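Local coordinates for protein Ta0487 (Thermoplasma acidophilum, PDB 3KBQ) that is of unknown function but belongs to the CinA family, and this part of the longer protein probably forms its molybdopterin-binding domain, at residues B[7-12]-B[57-62]; B[30-35]-B[65-70]; B[80-85]-B[90-95]. All coordinates share one frame; numbering follows the deposited sequence.

Contact 1: B[7-12]-B[57-62]; sequences SVITVG and RVALEV
S7 and A59 mark the closest backbone approach between an inner strand of the mixed sheet, 5-11, and a helix lying on one face of that sheet, in the layered alpha/beta fold of this probable molybdopterin-binding domain. The axes of strand 7-11 and helix 57-62 pass 8.7 Å apart, and at 171° the two run almost antiparallel. S7 comes first along the strand, with its CB set 3.8 Å from A59 CB, close enough because neither side chain reaches far. Its hydroxyl turns beside its own backbone N (chi1 -76°), which brings OG alongside the methyl CG2 of V62. The same OG has weak hydrogen bonds to R41 O and S63 OG, so a buried polar atom sits in a largely apolar seam without being stranded. V8 faces the other way and packs on I28 and L32 of helix 23-34. I9 returns to the helix: CG1 lies anti to the carbonyl carbon (chi1 -64°), and the chain runs on extended and carries CD1 out to A59 as the contacting atom. A59 CB thus meets two strand residues at once, S7 by its CB and I9 by CD1, the latter at 3.9 Å.

Contact 2: B[30-35]-B[65-70]; sequences NFLTYH and LVVSSG
The carbonyl oxygen of F31, in the helix turn that holds L32 against L65 and V67, takes two hydrogen bonds from one residue, H35. The turn closes helix 23-34, which covers one face of the central sheet in this alpha/beta domain, while 65-69 is a strand inside that sheet. H35 ND1 lies 2.9 Å from F31 O, 35° above the carbonyl plane, and H35 N approaches the same oxygen from the opposite face at 3.2 Å. H35 is the first residue past the helical path, and its ring folds back over the last turn, where ND1 bonds to F31 O. There CE1 of H35 stands 3.4 Å above the F31 ring, offset toward its rim. NE2 of the imidazole is hydrogen-bonded to E165 OE2; with both ring nitrogens engaged the rotation of the ring is fixed, and the nearby carboxylate would probably favour a positive charge on it.

Toward the sheet, L32 carries the whole contact with its forked end. CG is anti to the carbonyl carbon (chi1 -62°), pointing the side chain at the sheet, where the fork puts one methyl on each of two strand residues. L32 also touches A6 and V8 of the neighbouring strand 5-11. L65, which also touches I168, crosses L32 obliquely, and V67, which also touches L150, meets it tip to tip. The closer of the two methyl contacts is L32 CD2 to L65 CD2 at 3.7 Å; L32 CD1 stays 4.2 Å from V67 CG2.

Contact 3: B[80-85]-B[90-95]; sequences TVEGFA and QDLRID
A85 and Q90 come together where the chain leaves helix 80-87 and doubles back along it, their CA atoms 5.0 Å apart. The backbone is tied there by one hydrogen bond, from Q90 N to A85 O, 2.8 Å long and fairly straight (158°). Since the donor lies five residues beyond the acceptor, the bond pins the start of the returning chain to the last turns of the helix. A85 CB sits 3.6 Å from Q90 O, while the Q90 side chain extends toward P122 and P123 and gives NE2 to S124 OG. The returning chain then forms strand 93-94, which pairs antiparallel with 120-121 in a small two-stranded sheet beside the main one, and D95 N-caps helix 96-106 through OD2 to A98 N. L92 straddles the helix surface with its two methyls. CD2 lies against A85 CB at 3.7 Å and V81 CG1 at 3.8 Å; replacing L92 with an alanine would probably open a gap over V81 and A85 and leave this loop held to the helix mainly by the Q90–A85 bond. V81 CG1, anti to its own N (chi1 178°), is the branch turned to the leucine. On the more exposed side, L92 CD1 crosses the E82 chain at about a right angle, equally 3.9 Å from CB and CG.

How the contacts relate
Contacts 1 and 2 interleave along the chain and share the central sheet, where strands 5-11 and 65-69 are neighbours joined by backbone hydrogen bonds such as I9 N to V67 O (2.9 Å). Their centres are 11 Å apart, with helix 49-62 and helix 23-34 on opposite faces, so the sheet of this probable molybdopterin-binding domain is covered from both sides. Contact 3 follows both in sequence, about 17 Å from contact 1 and 21 Å from contact 2, centre to centre. It lies near the surface, across the chain's centre from contact 2. T80 ties it back: its OG1 is 2.8 Å from G70 O, a probable hydrogen bond, and packs on V11 CG1, linking helix 80-87 to the ends of both strands.

Contact 1: B[7-12]-B[57-62]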
ATOM      1  N   SER B   7      -7.761   8.028  -1.018  1.00 22.06           N
ATOM      2  CA  SER B   7      -6.626   7.123  -0.809  1.00 23.43           C
ATOM      3  C   SER B   7      -6.749   6.389   0.501  1.00 22.75           C
ATOM      4  O   SER B   7      -7.409   6.862   1.432  1.00 23.03           O
ATOM      5  CB  SER B   7      -5.293   7.876  -0.847  1.00 24.58           C
ATOM      6  OG  SER B   7      -5.018   8.148  -2.210  1.00 30.60           O
ATOM      7  N   VAL B   8      -6.090   5.240   0.571  1.00 23.07           N
ATOM      8  CA  VAL B   8      -6.129   4.375   1.728  1.00 22.12           C
ATOM      9  C   VAL B   8      -4.704   4.208   2.266  1.00 22.57           C
ATOM     10  O   VAL B   8      -3.760   3.980   1.535  1.00 21.54           O
ATOM     11  CB  VAL B   8      -6.762   3.025   1.361  1.00 22.24           C
ATOM     12  CG1 VAL B   8      -6.918   2.094   2.580  1.00 19.57           C
ATOM     13  CG2 VAL B   8      -8.125   3.282   0.680  1.00 23.06           C
ATOM     14  N   ILE B   9      -4.580   4.279   3.581  1.00 21.79           N
ATOM     15  CA  ILE B   9      -3.308   4.083   4.232  1.00 21.22           C
ATOM     16  C   ILE B   9      -3.505   2.979   5.270  1.00 21.89           C
ATOM     17  O   ILE B   9      -4.526   2.931   5.969  1.00 21.99           O
ATOM     18  CB  ILE B   9      -2.822   5.368   4.947  1.00 21.66           C
ATOM     19  CG1 ILE B   9      -2.544   6.509   3.934  1.00 21.28           C
ATOM     20  CG2 ILE B   9      -1.520   5.027   5.803  1.00 18.94           C
ATOM     21  CD1 ILE B   9      -2.448   7.906   4.649  1.00 19.24           C
ATOM     22  N   THR B  10      -2.540   2.072   5.343  1.00 20.72           N
ATOM     23  CA  THR B  10      -2.553   1.022   6.329  1.00 22.53           C
ATOM     24  C   THR B  10      -1.209   1.171   7.062  1.00 22.07           C
ATOM     25  O   THR B  10      -0.139   1.199   6.437  1.00 22.84           O
ATOM     26  CB  THR B  10      -2.596  -0.396   5.681  1.00 22.47           C
ATOM     27  OG1 THR B  10      -3.777  -0.513   4.872  1.00 24.57           O
ATOM     28  CG2 THR B  10      -2.636  -1.517   6.771  1.00 23.01           C
ATOM     29  N   VAL B  11      -1.267   1.256   8.382  1.00 22.02           N
ATOM     30  CA  VAL B  11      -0.037   1.348   9.200  1.00 21.42           C
ATOM     31  C   VAL B  11       0.161   0.050  10.021  1.00 23.21           C
ATOM     32  O   VAL B  11      -0.742  -0.358  10.742  1.00 23.22           O
ATOM     33  CB  VAL B  11      -0.150   2.554  10.177  1.00 21.10           C
ATOM     34  CG1 VAL B  11       1.126   2.706  11.014  1.00 21.68           C
ATOM     35  CG2 VAL B  11      -0.506   3.880   9.385  1.00 20.22           C
ATOM     36  N   GLY B  12       1.316  -0.597   9.923  1.00 23.27           N
ATOM     37  CA  GLY B  12       1.534  -1.820  10.675  1.00 24.18           C
ATOM     38  C   GLY B  12       2.619  -2.686  10.048  1.00 24.55           C
ATOM     39  O   GLY B  12       2.477  -3.187   8.923  1.00 22.72           O
ATOM     40  N   ARG B  57       0.901  12.789   3.658  1.00 22.73           N
ATOM     41  CA  ARG B  57       1.177  13.893   2.741  1.00 23.67           C
ATOM     42  C   ARG B  57       0.970  13.548   1.254  1.00 23.75           C
ATOM     43  O   ARG B  57       0.303  14.273   0.508  1.00 22.87           O
ATOM     44  CB  ARG B  57       2.611  14.416   2.944  1.00 24.71           C
ATOM     45  CG  ARG B  57       2.856  15.077   4.321  1.00 29.21           C
ATOM     46  CD  ARG B  57       1.722  16.043   4.658  1.00 33.82           C
ATOM     47  NE  ARG B  57       1.599  17.121   3.672  1.00 32.42           N
ATOM     48  CZ  ARG B  57       2.039  18.351   3.884  1.00 34.92           C
ATOM     49  NH1 ARG B  57       2.648  18.618   5.034  1.00 31.65           N
ATOM     50  NH2 ARG B  57       1.872  19.315   2.958  1.00 34.28           N
ATOM     51  N   VAL B  58       1.564  12.453   0.825  1.00 22.99           N
ATOM     52  CA  VAL B  58       1.273  11.967  -0.521  1.00 24.37           C
ATOM     53  C   VAL B  58      -0.228  11.682  -0.759  1.00 23.65           C
ATOM     54  O   VAL B  58      -0.766  12.134  -1.782  1.00 23.12           O
ATOM     55  CB  VAL B  58       2.144  10.782  -0.906  1.00 24.65           C
ATOM     56  CG1 VAL B  58       1.920  10.435  -2.343  1.00 26.52           C
ATOM     57  CG2 VAL B  58       3.624  11.235  -0.759  1.00 26.85           C
ATOM     58  N   ALA B  59      -0.877  10.978   0.172  1.00 21.08           N
ATOM     59  CA  ALA B  59      -2.284  10.700   0.013  1.00 21.26           C
ATOM     60  C   ALA B  59      -3.063  11.998  -0.200  1.00 21.09           C
ATOM     61  O   ALA B  59      -3.946  12.083  -1.093  1.00 20.93           O
ATOM     62  CB  ALA B  59      -2.842   9.851   1.237  1.00 19.66           C
ATOM     63  N   LEU B  60      -2.697  13.027   0.558  1.00 20.98           N
ATOM     64  CA  LEU B  60      -3.435  14.298   0.517  1.00 22.70           C
ATOM     65  C   LEU B  60      -3.151  15.048  -0.782  1.00 23.41           C
ATOM     66  O   LEU B  60      -4.029  15.767  -1.315  1.00 24.19           O
ATOM     67  CB  LEU B  60      -3.084  15.156   1.731  1.00 22.12           C
ATOM     68  CG  LEU B  60      -3.746  14.815   3.068  1.00 24.12           C
ATOM     69  CD1 LEU B  60      -3.022  15.567   4.268  1.00 25.50           C
ATOM     70  CD2 LEU B  60      -5.267  15.186   3.070  1.00 24.65           C
ATOM     71  N   GLU B  61      -1.954  14.846  -1.329  1.00 23.33           N
ATOM     72  CA  GLU B  61      -1.595  15.464  -2.603  1.00 25.89           C
ATOM     73  C   GLU B  61      -2.493  14.908  -3.740  1.00 25.02           C
ATOM     74  O   GLU B  61      -2.813  15.605  -4.663  1.00 25.75           O
ATOM     75  CB  GLU B  61      -0.138  15.133  -2.883  1.00 25.82           C
ATOM     76  CG  GLU B  61       0.375  15.519  -4.214  1.00 33.29           C
ATOM     77  CD  GLU B  61       1.884  15.150  -4.354  1.00 41.51           C
ATOM     78  OE1 GLU B  61       2.566  14.801  -3.342  1.00 40.12           O
ATOM     79  OE2 GLU B  61       2.376  15.198  -5.505  1.00 45.84           O
ATOM     80  N   VAL B  62      -2.897  13.652  -3.679  1.00 24.63           N
ATOM     81  CA  VAL B  62      -3.616  13.048  -4.826  1.00 25.35           C
ATOM     82  C   VAL B  62      -5.121  12.785  -4.584  1.00 25.53           C
ATOM     83  O   VAL B  62      -5.852  12.336  -5.494  1.00 26.23           O
ATOM     84  CB  VAL B  62      -2.907  11.725  -5.249  1.00 26.60           C
ATOM     85  CG1 VAL B  62      -1.449  12.002  -5.585  1.00 25.26           C
ATOM     86  CG2 VAL B  62      -3.022  10.584  -4.107  1.00 25.15           C
TER

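Contact 2: B[30-35]-B[65-70]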
ATOM      1  N   ASN B  30     -13.502  -1.149  -0.804  1.00 23.45           N
ATOM      2  CA  ASN B  30     -14.840  -1.508  -1.243  1.00 24.66           C
ATOM      3  C   ASN B  30     -15.883  -0.498  -0.732  1.00 24.40           C
ATOM      4  O   ASN B  30     -16.771  -0.093  -1.493  1.00 24.61           O
ATOM      5  CB  ASN B  30     -15.202  -2.940  -0.792  1.00 23.88           C
ATOM      6  CG  ASN B  30     -16.595  -3.357  -1.272  1.00 26.37           C
ATOM      7  OD1 ASN B  30     -16.853  -3.463  -2.469  1.00 26.37           O
ATOM      8  ND2 ASN B  30     -17.487  -3.559  -0.344  1.00 26.91           N
ATOM      9  N   PHE B  31     -15.751  -0.073   0.532  1.00 24.88           N
ATOM     10  CA  PHE B  31     -16.661   0.909   1.142  1.00 24.35           C
ATOM     11  C   PHE B  31     -16.626   2.207   0.343  1.00 23.73           C
ATOM     12  O   PHE B  31     -17.674   2.735   0.004  1.00 21.89           O
ATOM     13  CB  PHE B  31     -16.292   1.147   2.611  1.00 25.51           C
ATOM     14  CG  PHE B  31     -17.176   2.172   3.327  1.00 27.76           C
ATOM     15  CD1 PHE B  31     -18.311   1.769   4.018  1.00 29.28           C
ATOM     16  CD2 PHE B  31     -16.828   3.524   3.352  1.00 28.98           C
ATOM     17  CE1 PHE B  31     -19.130   2.720   4.693  1.00 31.67           C
ATOM     18  CE2 PHE B  31     -17.646   4.475   4.029  1.00 30.73           C
ATOM     19  CZ  PHE B  31     -18.792   4.051   4.689  1.00 30.06           C
ATOM     20  N   LEU B  32     -15.418   2.681   0.015  1.00 23.00           N
ATOM     21  CA  LEU B  32     -15.271   3.959  -0.709  1.00 23.84           C
ATOM     22  C   LEU B  32     -15.793   3.847  -2.148  1.00 23.36           C
ATOM     23  O   LEU B  32     -16.510   4.744  -2.615  1.00 22.74           O
ATOM     24  CB  LEU B  32     -13.814   4.419  -0.728  1.00 23.07           C
ATOM     25  CG  LEU B  32     -13.248   4.688   0.678  1.00 25.63           C
ATOM     26  CD1 LEU B  32     -11.760   4.900   0.612  1.00 25.05           C
ATOM     27  CD2 LEU B  32     -13.995   5.901   1.228  1.00 27.57           C
ATOM     28  N   THR B  33     -15.415   2.765  -2.824  1.00 22.60           N
ATOM     29  CA  THR B  33     -15.946   2.434  -4.163  1.00 22.11           C
ATOM     30  C   THR B  33     -17.467   2.406  -4.181  1.00 22.25           C
ATOM     31  O   THR B  33     -18.119   2.974  -5.103  1.00 22.34           O
ATOM     32  CB  THR B  33     -15.397   1.075  -4.693  1.00 21.94           C
ATOM     33  OG1 THR B  33     -13.985   1.140  -4.743  1.00 25.12           O
ATOM     34  CG2 THR B  33     -15.907   0.752  -6.165  1.00 21.47           C
ATOM     35  N   TYR B  34     -18.031   1.737  -3.187  1.00 21.01           N
ATOM     36  CA  TYR B  34     -19.460   1.630  -3.039  1.00 22.66           C
ATOM     37  C   TYR B  34     -20.090   3.019  -2.949  1.00 24.38           C
ATOM     38  O   TYR B  34     -21.183   3.217  -3.485  1.00 23.63           O
ATOM     39  CB  TYR B  34     -19.836   0.842  -1.781  1.00 21.79           C
ATOM     40  CG  TYR B  34     -21.330   0.545  -1.626  1.00 23.13           C
ATOM     41  CD1 TYR B  34     -21.939  -0.536  -2.293  1.00 20.59           C
ATOM     42  CD2 TYR B  34     -22.129   1.344  -0.800  1.00 26.27           C
ATOM     43  CE1 TYR B  34     -23.327  -0.809  -2.133  1.00 20.34           C
ATOM     44  CE2 TYR B  34     -23.531   1.107  -0.667  1.00 24.11           C
ATOM     45  CZ  TYR B  34     -24.101   0.027  -1.311  1.00 21.28           C
ATOM     46  OH  TYR B  34     -25.443  -0.211  -1.115  1.00 18.93           O
ATOM     47  N   HIS B  35     -19.404   3.985  -2.320  1.00 24.61           N
ATOM     48  CA  HIS B  35     -19.996   5.340  -2.217  1.00 25.83           C
ATOM     49  C   HIS B  35     -19.578   6.273  -3.336  1.00 25.34           C
ATOM     50  O   HIS B  35     -19.749   7.469  -3.232  1.00 24.93           O
ATOM     51  CB  HIS B  35     -19.728   5.955  -0.856  1.00 26.70           C
ATOM     52  CG  HIS B  35     -20.475   5.282   0.236  1.00 28.50           C
ATOM     53  ND1 HIS B  35     -19.923   4.272   0.999  1.00 32.62           N
ATOM     54  CD2 HIS B  35     -21.733   5.464   0.697  1.00 32.66           C
ATOM     55  CE1 HIS B  35     -20.812   3.870   1.891  1.00 31.57           C
ATOM     56  NE2 HIS B  35     -21.920   4.564   1.720  1.00 31.41           N
ATOM     57  N   LEU B  65     -10.107  12.736   0.022  1.00 21.97           N
ATOM     58  CA  LEU B  65     -10.535  11.974   1.197  1.00 22.37           C
ATOM     59  C   LEU B  65      -9.492  10.887   1.408  1.00 21.66           C
ATOM     60  O   LEU B  65      -9.145  10.151   0.462  1.00 22.46           O
ATOM     61  CB  LEU B  65     -11.892  11.314   0.974  1.00 21.82           C
ATOM     62  CG  LEU B  65     -12.285  10.231   2.017  1.00 24.48           C
ATOM     63  CD1 LEU B  65     -12.456  10.827   3.411  1.00 20.10           C
ATOM     64  CD2 LEU B  65     -13.584   9.575   1.610  1.00 22.35           C
ATOM     65  N   VAL B  66      -8.981  10.805   2.626  1.00 20.96           N
ATOM     66  CA  VAL B  66      -7.911   9.871   2.967  1.00 20.31           C
ATOM     67  C   VAL B  66      -8.384   9.064   4.156  1.00 20.90           C
ATOM     68  O   VAL B  66      -8.839   9.637   5.172  1.00 19.90           O
ATOM     69  CB  VAL B  66      -6.598  10.654   3.322  1.00 20.07           C
ATOM     70  CG1 VAL B  66      -5.498   9.717   3.816  1.00 20.83           C
ATOM     71  CG2 VAL B  66      -6.099  11.423   2.060  1.00 20.57           C
ATOM     72  N   VAL B  67      -8.348   7.726   4.046  1.00 19.98           N
ATOM     73  CA  VAL B  67      -8.754   6.915   5.208  1.00 21.14           C
ATOM     74  C   VAL B  67      -7.597   6.037   5.609  1.00 21.47           C
ATOM     75  O   VAL B  67      -7.025   5.352   4.731  1.00 21.51           O
ATOM     76  CB  VAL B  67     -10.007   5.994   4.891  1.00 21.86           C
ATOM     77  CG1 VAL B  67     -10.447   5.225   6.159  1.00 20.34           C
ATOM     78  CG2 VAL B  67     -11.191   6.810   4.286  1.00 22.11           C
ATOM     79  N   SER B  68      -7.184   6.090   6.882  1.00 21.98           N
ATOM     80  CA  SER B  68      -6.096   5.224   7.390  1.00 23.29           C
ATOM     81  C   SER B  68      -6.647   4.228   8.412  1.00 22.92           C
ATOM     82  O   SER B  68      -7.657   4.498   9.085  1.00 22.53           O
ATOM     83  CB  SER B  68      -4.944   6.000   8.052  1.00 22.19           C
ATOM     84  OG  SER B  68      -5.372   6.612   9.273  1.00 29.57           O
ATOM     85  N   SER B  69      -6.022   3.063   8.517  1.00 23.03           N
ATOM     86  CA  SER B  69      -6.298   2.229   9.674  1.00 23.99           C
ATOM     87  C   SER B  69      -5.006   1.683  10.250  1.00 24.19           C
ATOM     88  O   SER B  69      -4.030   1.455   9.518  1.00 23.33           O
ATOM     89  CB  SER B  69      -7.237   1.075   9.343  1.00 25.04           C
ATOM     90  OG  SER B  69      -6.532   0.114   8.565  1.00 28.21           O
ATOM     91  N   GLY B  70      -5.024   1.414  11.557  1.00 22.41           N
ATOM     92  CA  GLY B  70      -3.860   0.888  12.206  1.00 22.67           C
ATOM     93  C   GLY B  70      -3.102   1.937  13.009  1.00 22.47           C
ATOM     94  O   GLY B  70      -3.123   3.106  12.684  1.00 22.48           O
TER

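Contact 3: B[80-85]-B[90-95]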
ATOM      1  N   THR B  80       0.156   6.572  14.958  1.00 23.54           N
ATOM      2  CA  THR B  80      -0.439   7.110  13.740  1.00 22.57           C
ATOM      3  C   THR B  80      -0.905   8.571  13.929  1.00 23.24           C
ATOM      4  O   THR B  80      -0.595   9.421  13.102  1.00 22.29           O
ATOM      5  CB  THR B  80      -1.569   6.219  13.217  1.00 22.61           C
ATOM      6  OG1 THR B  80      -1.007   4.938  12.857  1.00 21.98           O
ATOM      7  CG2 THR B  80      -2.273   6.870  11.968  1.00 22.05           C
ATOM      8  N   VAL B  81      -1.600   8.848  15.030  1.00 22.60           N
ATOM      9  CA  VAL B  81      -2.054  10.214  15.337  1.00 23.69           C
ATOM     10  C   VAL B  81      -0.895  11.201  15.422  1.00 23.57           C
ATOM     11  O   VAL B  81      -0.932  12.288  14.826  1.00 24.03           O
ATOM     12  CB  VAL B  81      -2.902  10.273  16.666  1.00 24.54           C
ATOM     13  CG1 VAL B  81      -3.332  11.756  16.978  1.00 24.82           C
ATOM     14  CG2 VAL B  81      -4.105   9.438  16.489  1.00 24.10           C
ATOM     15  N   GLU B  82       0.151  10.809  16.121  1.00 22.65           N
ATOM     16  CA  GLU B  82       1.307  11.679  16.237  1.00 23.67           C
ATOM     17  C   GLU B  82       1.971  11.893  14.867  1.00 23.09           C
ATOM     18  O   GLU B  82       2.412  12.998  14.547  1.00 22.17           O
ATOM     19  CB  GLU B  82       2.314  11.092  17.237  1.00 24.38           C
ATOM     20  CG  GLU B  82       3.483  12.045  17.565  1.00 26.72           C
ATOM     21  CD  GLU B  82       4.455  11.487  18.623  1.00 30.61           C
ATOM     22  OE1 GLU B  82       4.231  10.379  19.189  1.00 30.25           O
ATOM     23  OE2 GLU B  82       5.467  12.155  18.861  1.00 30.58           O
ATOM     24  N   GLY B  83       2.116  10.820  14.091  1.00 22.82           N
ATOM     25  CA  GLY B  83       2.668  10.962  12.730  1.00 21.79           C
ATOM     26  C   GLY B  83       1.831  11.912  11.882  1.00 22.06           C
ATOM     27  O   GLY B  83       2.372  12.714  11.136  1.00 21.47           O
ATOM     28  N   PHE B  84       0.512  11.779  11.970  1.00 22.07           N
ATOM     29  CA  PHE B  84      -0.404  12.677  11.280  1.00 23.63           C
ATOM     30  C   PHE B  84      -0.258  14.136  11.738  1.00 24.15           C
ATOM     31  O   PHE B  84      -0.145  15.010  10.896  1.00 23.89           O
ATOM     32  CB  PHE B  84      -1.864  12.270  11.438  1.00 23.96           C
ATOM     33  CG  PHE B  84      -2.812  13.239  10.793  1.00 24.90           C
ATOM     34  CD1 PHE B  84      -2.916  13.289   9.398  1.00 25.05           C
ATOM     35  CD2 PHE B  84      -3.568  14.121  11.558  1.00 25.86           C
ATOM     36  CE1 PHE B  84      -3.788  14.214   8.763  1.00 25.41           C
ATOM     37  CE2 PHE B  84      -4.449  15.059  10.929  1.00 24.25           C
ATOM     38  CZ  PHE B  84      -4.554  15.079   9.530  1.00 23.18           C
ATOM     39  N   ALA B  85      -0.259  14.383  13.046  1.00 23.84           N
ATOM     40  CA  ALA B  85      -0.018  15.748  13.601  1.00 25.41           C
ATOM     41  C   ALA B  85       1.258  16.400  13.080  1.00 26.18           C
ATOM     42  O   ALA B  85       1.261  17.578  12.683  1.00 24.01           O
ATOM     43  CB  ALA B  85       0.066  15.700  15.117  1.00 24.32           C
ATOM     44  N   GLN B  90       1.079  20.333  13.309  1.00 31.96           N
ATOM     45  CA  GLN B  90       0.410  20.686  14.567  1.00 33.06           C
ATOM     46  C   GLN B  90       0.946  19.940  15.781  1.00 33.52           C
ATOM     47  O   GLN B  90       1.578  18.886  15.661  1.00 33.11           O
ATOM     48  CB  GLN B  90      -1.072  20.440  14.463  1.00 32.78           C
ATOM     49  CG  GLN B  90      -1.686  21.101  13.279  1.00 34.02           C
ATOM     50  CD  GLN B  90      -3.185  21.097  13.347  1.00 35.33           C
ATOM     51  OE1 GLN B  90      -3.804  20.354  14.123  1.00 36.37           O
ATOM     52  NE2 GLN B  90      -3.791  21.940  12.535  1.00 37.74           N
ATOM     53  N   ASP B  91       0.700  20.515  16.949  1.00 33.63           N
ATOM     54  CA  ASP B  91       1.036  19.854  18.194  1.00 34.75           C
ATOM     55  C   ASP B  91      -0.170  19.041  18.699  1.00 34.22           C
ATOM     56  O   ASP B  91      -1.331  19.404  18.500  1.00 34.34           O
ATOM     57  CB  ASP B  91       1.462  20.877  19.263  1.00 35.14           C
ATOM     58  CG  ASP B  91       2.647  21.720  18.829  1.00 39.51           C
ATOM     59  OD1 ASP B  91       3.521  21.199  18.090  1.00 46.47           O
ATOM     60  OD2 ASP B  91       2.709  22.904  19.216  1.00 44.68           O
ATOM     61  N   LEU B  92       0.125  17.946  19.372  1.00 33.61           N
ATOM     62  CA  LEU B  92      -0.897  17.222  20.114  1.00 34.25           C
ATOM     63  C   LEU B  92      -1.232  17.925  21.444  1.00 34.48           C
ATOM     64  O   LEU B  92      -0.333  18.381  22.148  1.00 33.04           O
ATOM     65  CB  LEU B  92      -0.386  15.821  20.425  1.00 33.90           C
ATOM     66  CG  LEU B  92      -0.074  14.937  19.208  1.00 34.89           C
ATOM     67  CD1 LEU B  92       0.577  13.620  19.669  1.00 33.77           C
ATOM     68  CD2 LEU B  92      -1.327  14.698  18.378  1.00 31.80           C
ATOM     69  N   ARG B  93      -2.522  17.977  21.765  1.00 34.89           N
ATOM     70  CA  ARG B  93      -2.992  18.379  23.067  1.00 37.00           C
ATOM     71  C   ARG B  93      -4.070  17.393  23.501  1.00 36.63           C
ATOM     72  O   ARG B  93      -4.806  16.859  22.664  1.00 35.83           O
ATOM     73  CB  ARG B  93      -3.565  19.811  23.043  1.00 37.46           C
ATOM     74  CG  ARG B  93      -4.986  19.899  22.511  1.00 42.15           C
ATOM     75  CD  ARG B  93      -5.476  21.339  22.328  1.00 49.15           C
ATOM     76  NE  ARG B  93      -5.295  22.152  23.537  1.00 52.86           N
ATOM     77  CZ  ARG B  93      -6.224  22.360  24.475  1.00 55.60           C
ATOM     78  NH1 ARG B  93      -7.440  21.826  24.368  1.00 56.17           N
ATOM     79  NH2 ARG B  93      -5.935  23.115  25.535  1.00 56.00           N
ATOM     80  N   ILE B  94      -4.144  17.172  24.813  1.00 36.73           N
ATOM     81  CA  ILE B  94      -5.212  16.391  25.418  1.00 37.33           C
ATOM     82  C   ILE B  94      -6.551  16.994  24.998  1.00 36.73           C
ATOM     83  O   ILE B  94      -6.754  18.206  25.107  1.00 36.56           O
ATOM     84  CB  ILE B  94      -5.095  16.328  26.975  1.00 37.30           C
ATOM     85  CG1 ILE B  94      -3.856  15.521  27.408  1.00 39.06           C
ATOM     86  CG2 ILE B  94      -6.369  15.723  27.608  1.00 38.65           C
ATOM     87  CD1 ILE B  94      -3.495  15.671  28.933  1.00 37.87           C
ATOM     88  N   ASP B  95      -7.416  16.143  24.446  1.00 36.14           N
ATOM     89  CA  ASP B  95      -8.830  16.429  24.265  1.00 36.24           C
ATOM     90  C   ASP B  95      -9.565  15.868  25.477  1.00 35.44           C
ATOM     91  O   ASP B  95      -9.563  14.650  25.723  1.00 34.32           O
ATOM     92  CB  ASP B  95      -9.332  15.778  22.959  1.00 37.05           C
ATOM     93  CG  ASP B  95     -10.856  15.884  22.780  1.00 38.83           C
ATOM     94  OD1 ASP B  95     -11.263  16.520  21.802  1.00 44.16           O
ATOM     95  OD2 ASP B  95     -11.645  15.327  23.571  1.00 40.60           O
TER